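Dihydrodipicolinate reductase N-terminus domain-containing protein (Mycobacterium smegmatis, PDB 6IAQ) probably catalyses the NADP(H)-dependent asymmetric reductive amination of ketones to amines, acting as a native amine dehydrogenase with a Rossmann-type dinucleotide-binding domain. Local coordinates at residues G24-D28 against K29-I33; S84-T87 against D88-E91; A103-S107 against E108-Y112. All coordinates share one frame; numbering follows the deposited sequence.

Interaction 1: G24-D28 against K29-I33; sequences GMLLD and KGVQI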
loop_
_atom_site.group_PDB
_atom_site.type_symbol
_atom_site.label_atom_id
_atom_site.label_comp_id
_atom_site.label_asym_id
_atom_site.label_seq_id
_atom_site.Cartn_x
_atom_site.Cartn_y
_atom_site.Cartn_z
ATOM N N GLY A 24 -10.307 -13.520 20.030
ATOM C CA GLY A 24 -10.689 -14.630 19.148
ATOM C C GLY A 24 -9.690 -14.791 18.009
ATOM O O GLY A 24 -9.362 -15.957 17.664
ATOM N N MET A 25 -9.205 -13.676 17.444
ATOM C CA MET A 25 -8.198 -13.711 16.355
ATOM C C MET A 25 -6.868 -14.223 16.932
ATOM O O MET A 25 -6.205 -14.981 16.242
ATOM C CB MET A 25 -7.980 -12.332 15.726
ATOM C CG MET A 25 -9.170 -11.816 14.938
ATOM S SD MET A 25 -8.935 -10.095 14.436
ATOM C CE MET A 25 -10.438 -9.875 13.501
ATOM N N LEU A 26 -6.476 -13.816 18.138
ATOM C CA LEU A 26 -5.214 -14.296 18.778
ATOM C C LEU A 26 -5.276 -15.832 18.864
ATOM O O LEU A 26 -4.320 -16.508 18.447
ATOM C CB LEU A 26 -5.030 -13.692 20.172
ATOM C CG LEU A 26 -4.739 -12.196 20.253
ATOM C CD1 LEU A 26 -4.732 -11.730 21.704
ATOM C CD2 LEU A 26 -3.437 -11.838 19.583
ATOM N N LEU A 27 -6.385 -16.377 19.339
ATOM C CA LEU A 27 -6.570 -17.845 19.481
ATOM C C LEU A 27 -6.473 -18.513 18.096
ATOM O O LEU A 27 -5.733 -19.492 17.977
ATOM C CB LEU A 27 -7.910 -18.107 20.169
ATOM C CG LEU A 27 -8.008 -17.590 21.604
ATOM C CD1 LEU A 27 -9.411 -17.778 22.140
ATOM C CD2 LEU A 27 -7.011 -18.302 22.490
ATOM N N ASP A 28 -7.115 -17.956 17.067
ATOM C CA ASP A 28 -7.043 -18.455 15.667
ATOM C C ASP A 28 -5.591 -18.483 15.165
ATOM O O ASP A 28 -5.300 -19.359 14.357
ATOM C CB ASP A 28 -7.903 -17.626 14.712
ATOM C CG ASP A 28 -9.401 -17.841 14.906
ATOM O OD1 ASP A 28 -9.761 -18.749 15.684
ATOM O OD2 ASP A 28 -10.213 -17.098 14.289
ATOM N N LYS A 29 -4.727 -17.557 15.575
ATOM C CA LYS A 29 -3.311 -17.499 15.116
ATOM C C LYS A 29 -2.445 -18.476 15.927
ATOM O O LYS A 29 -1.216 -18.597 15.593
ATOM C CB LYS A 29 -2.716 -16.095 15.263
ATOM C CG LYS A 29 -3.371 -14.988 14.454
ATOM C CD LYS A 29 -3.169 -15.138 12.985
ATOM C CE LYS A 29 -3.710 -14.012 12.129
ATOM N NZ LYS A 29 -4.386 -14.545 10.915
ATOM N N GLY A 30 -3.000 -19.077 16.988
ATOM C CA GLY A 30 -2.291 -20.023 17.867
ATOM C C GLY A 30 -1.614 -19.344 19.046
ATOM O O GLY A 30 -0.809 -20.022 19.745
ATOM N N VAL A 31 -1.901 -18.064 19.289
ATOM C CA VAL A 31 -1.262 -17.308 20.401
ATOM C C VAL A 31 -1.791 -17.881 21.725
ATOM O O VAL A 31 -2.957 -18.282 21.793
ATOM C CB VAL A 31 -1.507 -15.794 20.285
ATOM C CG1 VAL A 31 -1.081 -15.043 21.524
ATOM C CG2 VAL A 31 -0.810 -15.213 19.073
ATOM N N GLN A 32 -0.930 -17.936 22.730
ATOM C CA GLN A 32 -1.306 -18.361 24.099
ATOM C C GLN A 32 -1.726 -17.111 24.879
ATOM O O GLN A 32 -0.867 -16.232 25.142
ATOM C CB GLN A 32 -0.154 -19.088 24.782
ATOM C CG GLN A 32 0.204 -20.408 24.117
ATOM C CD GLN A 32 1.491 -20.973 24.650
ATOM O OE1 GLN A 32 2.470 -21.138 23.929
ATOM N NE2 GLN A 32 1.495 -21.245 25.942
ATOM N N ILE A 33 -3.009 -17.006 25.220
ATOM C CA ILE A 33 -3.460 -15.903 26.123
ATOM C C ILE A 33 -3.181 -16.379 27.551
ATOM O O ILE A 33 -3.772 -17.393 27.945
ATOM C CB ILE A 33 -4.930 -15.525 25.876
ATOM C CG1 ILE A 33 -5.166 -15.063 24.427
ATOM C CG2 ILE A 33 -5.375 -14.481 26.891
ATOM C CD1 ILE A 33 -6.631 -14.894 24.071
#
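Helix 17-28 ends where V31 N reaches back to L26 O (3.0 Å) and G30 N to L27 O (2.9 Å), two bonds that, with the positive phi of G30 (91°), make a Schellman motif. This closes the helix of the first beta-alpha-beta unit of the Rossmann fold and turns the chain into strand 32-37. Glycine suits the turning point because its lack of a side chain makes positive phi inexpensive. One residue earlier, K29 N still gives the normal helical bond to M25 O, at 3.0 Å, and also a weak one to L26 O, so the carbonyls of M25, L26 and L27 each have a partner.

V31 is beta-branched and directs its side chain back at the helix, where its CB lies 4.1 Å from L26 CB; it also packs on A10 of strand 9-13 and on F339. I33 reaches the same helix from the strand, with V12 as a neighbour in the sheet, and its side chain crosses that of L27 at about a right angle. The branched end of L27, and more distantly CD1 of L26, reach I33 of the strand. K29 touches the helix end through its first carbons, CG lying 3.4 Å from M25 O; its long chain then leads away past V311 and N312, and NZ bonds R336 O. M25 and D28 also pack on H157 of the second subunit. With L27 CG anti to its carbonyl carbon (chi1 -64°), the leucine brings CD2 to 3.8 Å from I33 CD1.

Interaction 2: S84-T87 against D88-E91; sequences SYLT and DAVE. With NAP (NADP nicotinamide-adenine-dinucleotide phosphate), chain F.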
loop_
_atom_site.group_PDB
_atom_site.type_symbol
_atom_site.label_atom_id
_atom_site.label_comp_id
_atom_site.label_asym_id
_atom_site.label_seq_id
_atom_site.Cartn_x
_atom_site.Cartn_y
_atom_site.Cartn_z
ATOM N N SER A 84 -7.443 6.323 24.161
ATOM C CA SER A 84 -7.047 6.951 22.875
ATOM C C SER A 84 -5.840 7.875 23.052
ATOM O O SER A 84 -4.942 7.845 22.202
ATOM C CB SER A 84 -8.217 7.717 22.295
ATOM O OG SER A 84 -9.275 6.833 21.943
ATOM N N TYR A 85 -5.852 8.724 24.079
ATOM C CA TYR A 85 -4.933 9.885 24.219
ATOM C C TYR A 85 -3.829 9.523 25.222
ATOM O O TYR A 85 -4.123 8.882 26.227
ATOM C CB TYR A 85 -5.749 11.130 24.571
ATOM C CG TYR A 85 -6.941 11.340 23.673
ATOM C CD1 TYR A 85 -6.774 11.556 22.312
ATOM C CD2 TYR A 85 -8.231 11.226 24.149
ATOM C CE1 TYR A 85 -7.858 11.726 21.463
ATOM C CE2 TYR A 85 -9.333 11.377 23.314
ATOM C CZ TYR A 85 -9.141 11.634 21.965
ATOM O OH TYR A 85 -10.217 11.770 21.144
ATOM N N LEU A 86 -2.583 9.887 24.912
ATOM C CA LEU A 86 -1.372 9.538 25.712
ATOM C C LEU A 86 -1.538 10.015 27.172
ATOM O O LEU A 86 -1.003 9.350 28.105
ATOM C CB LEU A 86 -0.128 10.143 25.062
ATOM C CG LEU A 86 1.161 9.332 25.199
ATOM C CD1 LEU A 86 0.936 7.839 25.044
ATOM C CD2 LEU A 86 2.226 9.809 24.236
ATOM N N THR A 87 -2.247 11.121 27.353
ATOM C CA THR A 87 -2.603 11.715 28.665
ATOM C C THR A 87 -3.276 10.632 29.526
ATOM O O THR A 87 -2.985 10.576 30.708
ATOM C CB THR A 87 -3.420 12.989 28.400
ATOM O OG1 THR A 87 -3.050 13.915 29.405
ATOM C CG2 THR A 87 -4.919 12.789 28.368
ATOM N N ASP A 88 -4.094 9.763 28.933
ATOM C CA ASP A 88 -4.714 8.599 29.596
ATOM C C ASP A 88 -3.809 7.372 29.436
ATOM O O ASP A 88 -3.530 6.697 30.450
ATOM C CB ASP A 88 -6.129 8.363 29.051
ATOM C CG ASP A 88 -7.000 9.595 29.145
ATOM O OD1 ASP A 88 -6.939 10.257 30.196
ATOM O OD2 ASP A 88 -7.700 9.917 28.145
ATOM N N ALA A 89 -3.345 7.095 28.212
ATOM C CA ALA A 89 -2.715 5.810 27.823
ATOM C C ALA A 89 -1.350 5.647 28.521
ATOM O O ALA A 89 -0.881 4.512 28.671
ATOM C CB ALA A 89 -2.567 5.758 26.316
ATOM N N VAL A 90 -0.703 6.735 28.878
ATOM C CA VAL A 90 0.621 6.689 29.573
ATOM C C VAL A 90 0.525 5.807 30.824
ATOM O O VAL A 90 1.506 5.090 31.120
ATOM C CB VAL A 90 1.157 8.093 29.890
ATOM C CG1 VAL A 90 0.331 8.788 30.980
ATOM C CG2 VAL A 90 2.642 8.034 30.240
ATOM N N GLU A 91 -0.621 5.781 31.505
ATOM C CA GLU A 91 -0.792 4.947 32.723
ATOM C C GLU A 91 -0.576 3.466 32.362
ATOM O O GLU A 91 0.243 2.816 33.053
ATOM C CB GLU A 91 -2.164 5.200 33.354
ATOM C CG GLU A 91 -2.321 4.531 34.700
ATOM C CD GLU A 91 -3.744 4.519 35.217
ATOM O OE1 GLU A 91 -4.391 5.586 35.180
ATOM O OE2 GLU A 91 -4.211 3.432 35.589
HETATM P PA NAP F . -14.708 -0.164 24.990
HETATM O O1A NAP F . -15.587 -1.226 24.524
HETATM O O2A NAP F . -15.186 1.025 25.877
HETATM O O5B NAP F . -13.466 -0.907 25.747
HETATM C C5B NAP F . -12.547 -0.213 26.601
HETATM C C4B NAP F . -12.046 -1.196 27.650
HETATM O O4B NAP F . -11.067 -0.598 28.496
HETATM C C3B NAP F . -13.142 -1.760 28.593
HETATM O O3B NAP F . -12.959 -3.196 28.540
HETATM C C2B NAP F . -12.806 -1.266 29.997
HETATM O O2B NAP F . -13.012 -2.254 31.032
HETATM C C1B NAP F . -11.323 -1.128 29.838
HETATM N N9A NAP F . -10.623 -0.230 30.754
HETATM C C8A NAP F . -10.803 1.089 30.967
HETATM N N7A NAP F . -9.870 1.508 31.829
HETATM C C5A NAP F . -9.051 0.460 32.089
HETATM C C6A NAP F . -7.834 0.188 32.895
HETATM N N6A NAP F . -7.268 1.143 33.621
HETATM N N1A NAP F . -7.325 -1.043 32.886
HETATM C C2A NAP F . -7.841 -2.058 32.163
HETATM N N3A NAP F . -8.945 -1.909 31.397
HETATM C C4A NAP F . -9.557 -0.690 31.383
HETATM O O3 NAP F . -13.951 0.588 23.739
HETATM P PN NAP F . -13.379 -0.162 22.375
HETATM O O1N NAP F . -14.304 -0.021 21.206
HETATM O O2N NAP F . -12.878 -1.526 22.695
HETATM O O5D NAP F . -12.191 0.898 22.234
HETATM C C5D NAP F . -11.050 1.002 23.095
HETATM C C4D NAP F . -10.067 2.065 22.693
HETATM O O4D NAP F . -9.497 1.678 21.400
HETATM C C3D NAP F . -10.724 3.413 22.584
HETATM O O3D NAP F . -9.927 4.454 23.119
HETATM C C2D NAP F . -10.882 3.589 21.068
HETATM O O2D NAP F . -10.947 4.985 20.746
HETATM C C1D NAP F . -9.642 2.809 20.543
HETATM N N1N NAP F . -9.830 2.346 19.157
HETATM C C2N NAP F . -8.881 2.625 18.284
HETATM C C3N NAP F . -9.049 2.260 16.956
HETATM C C7N NAP F . -7.965 2.514 15.931
HETATM O O7N NAP F . -8.274 2.302 14.759
HETATM N N7N NAP F . -6.731 2.907 16.292
HETATM C C4N NAP F . -10.213 1.593 16.576
HETATM C C5N NAP F . -11.198 1.305 17.516
HETATM C C6N NAP F . -10.958 1.700 18.809
HETATM P P2B NAP F . -14.455 -2.847 31.375
HETATM O O1X NAP F . -14.908 -3.691 30.218
HETATM O O2X NAP F . -14.196 -3.832 32.513
HETATM O O3X NAP F . -15.186 -1.538 31.689
HETATM O O HOH W 1 -8.244 8.537 25.966
#
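Rather than being joined directly, S84 and D88 are linked by a water molecule at the start of helix 86-98: the water accepts from S84 N at 3.0 Å and donates to D88 OD2 at 2.6 Å. Y85 stands at the N-cap position, a place more often held by a small polar residue, in the beta-alpha-beta unit of strand 77-80, helix 86-98 and strand 102-105 of the Rossmann fold. Its own phenol side chain does not cap the first turn. What the residue contributes is its carbonyl, for Y85 O accepts from both A89 N and D88 N, each at 2.8 Å. The two donors use it differently: A89 N lies in the carbonyl plane with a nearly straight bond (161°), whereas D88 N sits well above that plane. V90 N to L86 O then continues the helix, and L86 N is taken by E109 OE1.

An acidic residue in the first turn suits the amino end of a helix, where its charge would be favoured by the helix dipole. D88 CG is anti to its carbonyl carbon (chi1 -54°), which carries OD2 to the rim of the Y85 ring, near the ring plane. Over one face of that ring lies S84 CB, 3.8 Å above its centre. L86 is apolar and turns to the protein interior, its CD1 4.3 Å from A89 CB, with L120 and L124 of helix 118-130 nearby. S84, a small hydroxyl residue, is the cofactor's neighbour: S84 OG is hydrogen-bonded to E108 OE1 and accepts from O3D of the NADP nicotinamide ribose at 2.7 Å.

Interaction 3: A103-S107 against E108-Y112; sequences AVTLS and EEMLY. With NAP (NADP nicotinamide-adenine-dinucleotide phosphate), chain F; EDO (1,2-ethanediol), chain E.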
loop_
_atom_site.group_PDB
_atom_site.type_symbol
_atom_site.label_atom_id
_atom_site.label_comp_id
_atom_site.label_asym_id
_atom_site.label_seq_id
_atom_site.Cartn_x
_atom_site.Cartn_y
_atom_site.Cartn_z
ATOM N N ALA A 103 4.294 -3.831 23.927
ATOM C CA ALA A 103 2.873 -3.414 23.887
ATOM C C ALA A 103 2.506 -2.963 22.472
ATOM O O ALA A 103 3.217 -2.141 21.895
ATOM C CB ALA A 103 2.593 -2.333 24.913
ATOM N N VAL A 104 1.427 -3.535 21.955
ATOM C CA VAL A 104 0.719 -3.014 20.754
ATOM C C VAL A 104 -0.607 -2.433 21.283
ATOM O O VAL A 104 -1.224 -3.073 22.148
ATOM C CB VAL A 104 0.597 -4.144 19.713
ATOM C CG1 VAL A 104 -0.324 -5.270 20.163
ATOM C CG2 VAL A 104 0.208 -3.606 18.362
ATOM N N THR A 105 -0.965 -1.225 20.871
ATOM C CA THR A 105 -2.157 -0.517 21.398
ATOM C C THR A 105 -2.966 0.130 20.269
ATOM O O THR A 105 -2.352 0.613 19.297
ATOM C CB THR A 105 -1.756 0.523 22.446
ATOM O OG1 THR A 105 -2.941 1.099 23.004
ATOM C CG2 THR A 105 -0.877 1.627 21.913
ATOM N N LEU A 106 -4.280 0.212 20.462
ATOM C CA LEU A 106 -5.203 0.916 19.536
ATOM C C LEU A 106 -5.187 2.406 19.803
ATOM O O LEU A 106 -5.853 3.113 19.022
ATOM C CB LEU A 106 -6.617 0.347 19.693
ATOM C CG LEU A 106 -6.781 -1.072 19.183
ATOM C CD1 LEU A 106 -8.228 -1.475 19.243
ATOM C CD2 LEU A 106 -6.160 -1.247 17.790
ATOM N N SER A 107 -4.513 2.898 20.868
ATOM C CA SER A 107 -4.528 4.344 21.197
ATOM C C SER A 107 -4.254 5.173 19.927
ATOM O O SER A 107 -3.156 5.072 19.395
ATOM C CB SER A 107 -3.573 4.686 22.316
ATOM O OG SER A 107 -4.018 4.101 23.537
ATOM N N GLU A 108 -5.215 5.997 19.491
ATOM C CA GLU A 108 -5.141 6.722 18.196
ATOM C C GLU A 108 -3.955 7.691 18.242
ATOM O O GLU A 108 -3.275 7.858 17.228
ATOM C CB GLU A 108 -6.467 7.430 17.864
ATOM C CG GLU A 108 -7.586 6.459 17.502
ATOM C CD GLU A 108 -8.454 5.975 18.641
ATOM O OE1 GLU A 108 -7.989 6.055 19.813
ATOM O OE2 GLU A 108 -9.578 5.484 18.358
ATOM N N GLU A 109 -3.713 8.336 19.382
ATOM C CA GLU A 109 -2.597 9.307 19.493
ATOM C C GLU A 109 -1.256 8.563 19.393
ATOM O O GLU A 109 -0.295 9.140 18.844
ATOM C CB GLU A 109 -2.725 10.169 20.752
ATOM C CG GLU A 109 -1.780 11.335 20.705
ATOM C CD GLU A 109 -1.714 12.197 21.952
ATOM O OE1 GLU A 109 -2.518 11.965 22.886
ATOM O OE2 GLU A 109 -0.852 13.092 21.977
ATOM N N MET A 110 -1.190 7.299 19.824
ATOM C CA MET A 110 0.077 6.527 19.792
ATOM C C MET A 110 0.443 6.181 18.335
ATOM O O MET A 110 1.551 5.698 18.118
ATOM C CB MET A 110 -0.024 5.246 20.625
ATOM C CG MET A 110 0.359 5.439 22.089
ATOM S SD MET A 110 2.127 5.877 22.274
ATOM C CE MET A 110 2.905 4.336 21.820
ATOM N N LEU A 111 -0.443 6.408 17.357
ATOM C CA LEU A 111 -0.102 6.152 15.925
ATOM C C LEU A 111 1.194 6.898 15.599
ATOM O O LEU A 111 2.101 6.290 14.932
ATOM C CB LEU A 111 -1.249 6.620 15.023
ATOM C CG LEU A 111 -1.025 6.389 13.527
ATOM C CD1 LEU A 111 -1.135 4.919 13.186
ATOM C CD2 LEU A 111 -2.012 7.237 12.727
ATOM N N TYR A 112 1.276 8.148 16.044
ATOM C CA TYR A 112 2.457 9.013 15.855
ATOM C C TYR A 112 2.400 10.124 16.896
ATOM O O TYR A 112 1.848 11.191 16.635
ATOM C CB TYR A 112 2.521 9.553 14.423
ATOM C CG TYR A 112 3.911 10.006 14.048
ATOM C CD1 TYR A 112 4.847 9.116 13.524
ATOM C CD2 TYR A 112 4.310 11.312 14.295
ATOM C CE1 TYR A 112 6.142 9.530 13.230
ATOM C CE2 TYR A 112 5.595 11.741 14.006
ATOM C CZ TYR A 112 6.509 10.844 13.481
ATOM O OH TYR A 112 7.769 11.258 13.194
HETATM P PA NAP F . -14.708 -0.164 24.990
HETATM O O1A NAP F . -15.587 -1.226 24.524
HETATM O O2A NAP F . -15.186 1.025 25.877
HETATM O O5B NAP F . -13.466 -0.907 25.747
HETATM C C5B NAP F . -12.547 -0.213 26.601
HETATM C C4B NAP F . -12.046 -1.196 27.650
HETATM O O4B NAP F . -11.067 -0.598 28.496
HETATM C C3B NAP F . -13.142 -1.760 28.593
HETATM O O3B NAP F . -12.959 -3.196 28.540
HETATM C C2B NAP F . -12.806 -1.266 29.997
HETATM O O2B NAP F . -13.012 -2.254 31.032
HETATM C C1B NAP F . -11.323 -1.128 29.838
HETATM N N9A NAP F . -10.623 -0.230 30.754
HETATM C C8A NAP F . -10.803 1.089 30.967
HETATM N N7A NAP F . -9.870 1.508 31.829
HETATM C C5A NAP F . -9.051 0.460 32.089
HETATM C C6A NAP F . -7.834 0.188 32.895
HETATM N N6A NAP F . -7.268 1.143 33.621
HETATM N N1A NAP F . -7.325 -1.043 32.886
HETATM C C2A NAP F . -7.841 -2.058 32.163
HETATM N N3A NAP F . -8.945 -1.909 31.397
HETATM C C4A NAP F . -9.557 -0.690 31.383
HETATM O O3 NAP F . -13.951 0.588 23.739
HETATM P PN NAP F . -13.379 -0.162 22.375
HETATM O O1N NAP F . -14.304 -0.021 21.206
HETATM O O2N NAP F . -12.878 -1.526 22.695
HETATM O O5D NAP F . -12.191 0.898 22.234
HETATM C C5D NAP F . -11.050 1.002 23.095
HETATM C C4D NAP F . -10.067 2.065 22.693
HETATM O O4D NAP F . -9.497 1.678 21.400
HETATM C C3D NAP F . -10.724 3.413 22.584
HETATM O O3D NAP F . -9.927 4.454 23.119
HETATM C C2D NAP F . -10.882 3.589 21.068
HETATM O O2D NAP F . -10.947 4.985 20.746
HETATM C C1D NAP F . -9.642 2.809 20.543
HETATM N N1N NAP F . -9.830 2.346 19.157
HETATM C C2N NAP F . -8.881 2.625 18.284
HETATM C C3N NAP F . -9.049 2.260 16.956
HETATM C C7N NAP F . -7.965 2.514 15.931
HETATM O O7N NAP F . -8.274 2.302 14.759
HETATM N N7N NAP F . -6.731 2.907 16.292
HETATM C C4N NAP F . -10.213 1.593 16.576
HETATM C C5N NAP F . -11.198 1.305 17.516
HETATM C C6N NAP F . -10.958 1.700 18.809
HETATM P P2B NAP F . -14.455 -2.847 31.375
HETATM O O1X NAP F . -14.908 -3.691 30.218
HETATM O O2X NAP F . -14.196 -3.832 32.513
HETATM O O3X NAP F . -15.186 -1.538 31.689
HETATM C C1 EDO E . -11.485 4.980 15.112
HETATM O O1 EDO E . -10.264 5.329 15.699
HETATM C C2 EDO E . -11.280 4.602 13.687
HETATM O O2 EDO E . -10.956 3.221 13.543
#
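T105 and M110 meet because OG1 of the threonine takes the place opposite its backbone N (chi1 -175°), which leaves CG2 to lie against M110 CB at 3.9 Å. A bend in E108 (chi2 91°) swings its carboxylate over to the nicotinamide ribose. Here the chain leaves strand 102-105 of the Rossmann sheet and turns through S107, whose O takes a weak bond from M110 N at 3.0 Å. Serine fits this tight corner: its small CB packs on M110 CB, and OG is bonded to N83 O. M110 folds its flexible apolar end on L86 and L93 of helix 86-98.

The cofactor side mixes polar bonds with apolar packing: L106 O accepts an almost straight bond from nicotinamide N7N (2.9 Å, 168°), while L106 CB rests 3.5 Å from C2N. E108 OE2 receives bonds from NADP O2D and from O1 of an ethanediol, probably from the crystallisation liquor, each at 2.8 Å; OE1, bonded to S84 OG, steadies the carboxylate. Since that diol O1 lies near nicotinamide C4N, the carbon that carries the hydride in such enzymes, E108 OE2 borders the space where a substrate would probably sit.

Overall arrangement
All three contacts are local, at a helix C-terminus, a helix N-terminus and a strand exit of the Rossmann domain. Interactions 2 and 3 follow one another through helix 86-98 and strand 102-105, touch directly, and both hold NADP, with centres about 9 Å apart. Interaction 1 belongs to the first beta-alpha-beta unit, its centre about 26 Å and 21 Å from those two; it shares the parallel sheet with interaction 3. It is largely buried, apolar and backbone-bonded, and meets the second subunit at one flank. All the touching residues of interaction 3 are buried, yet it is polar toward the cofactor, whereas interaction 2 is only partly buried, with T87 and E91 exposed and water joining in.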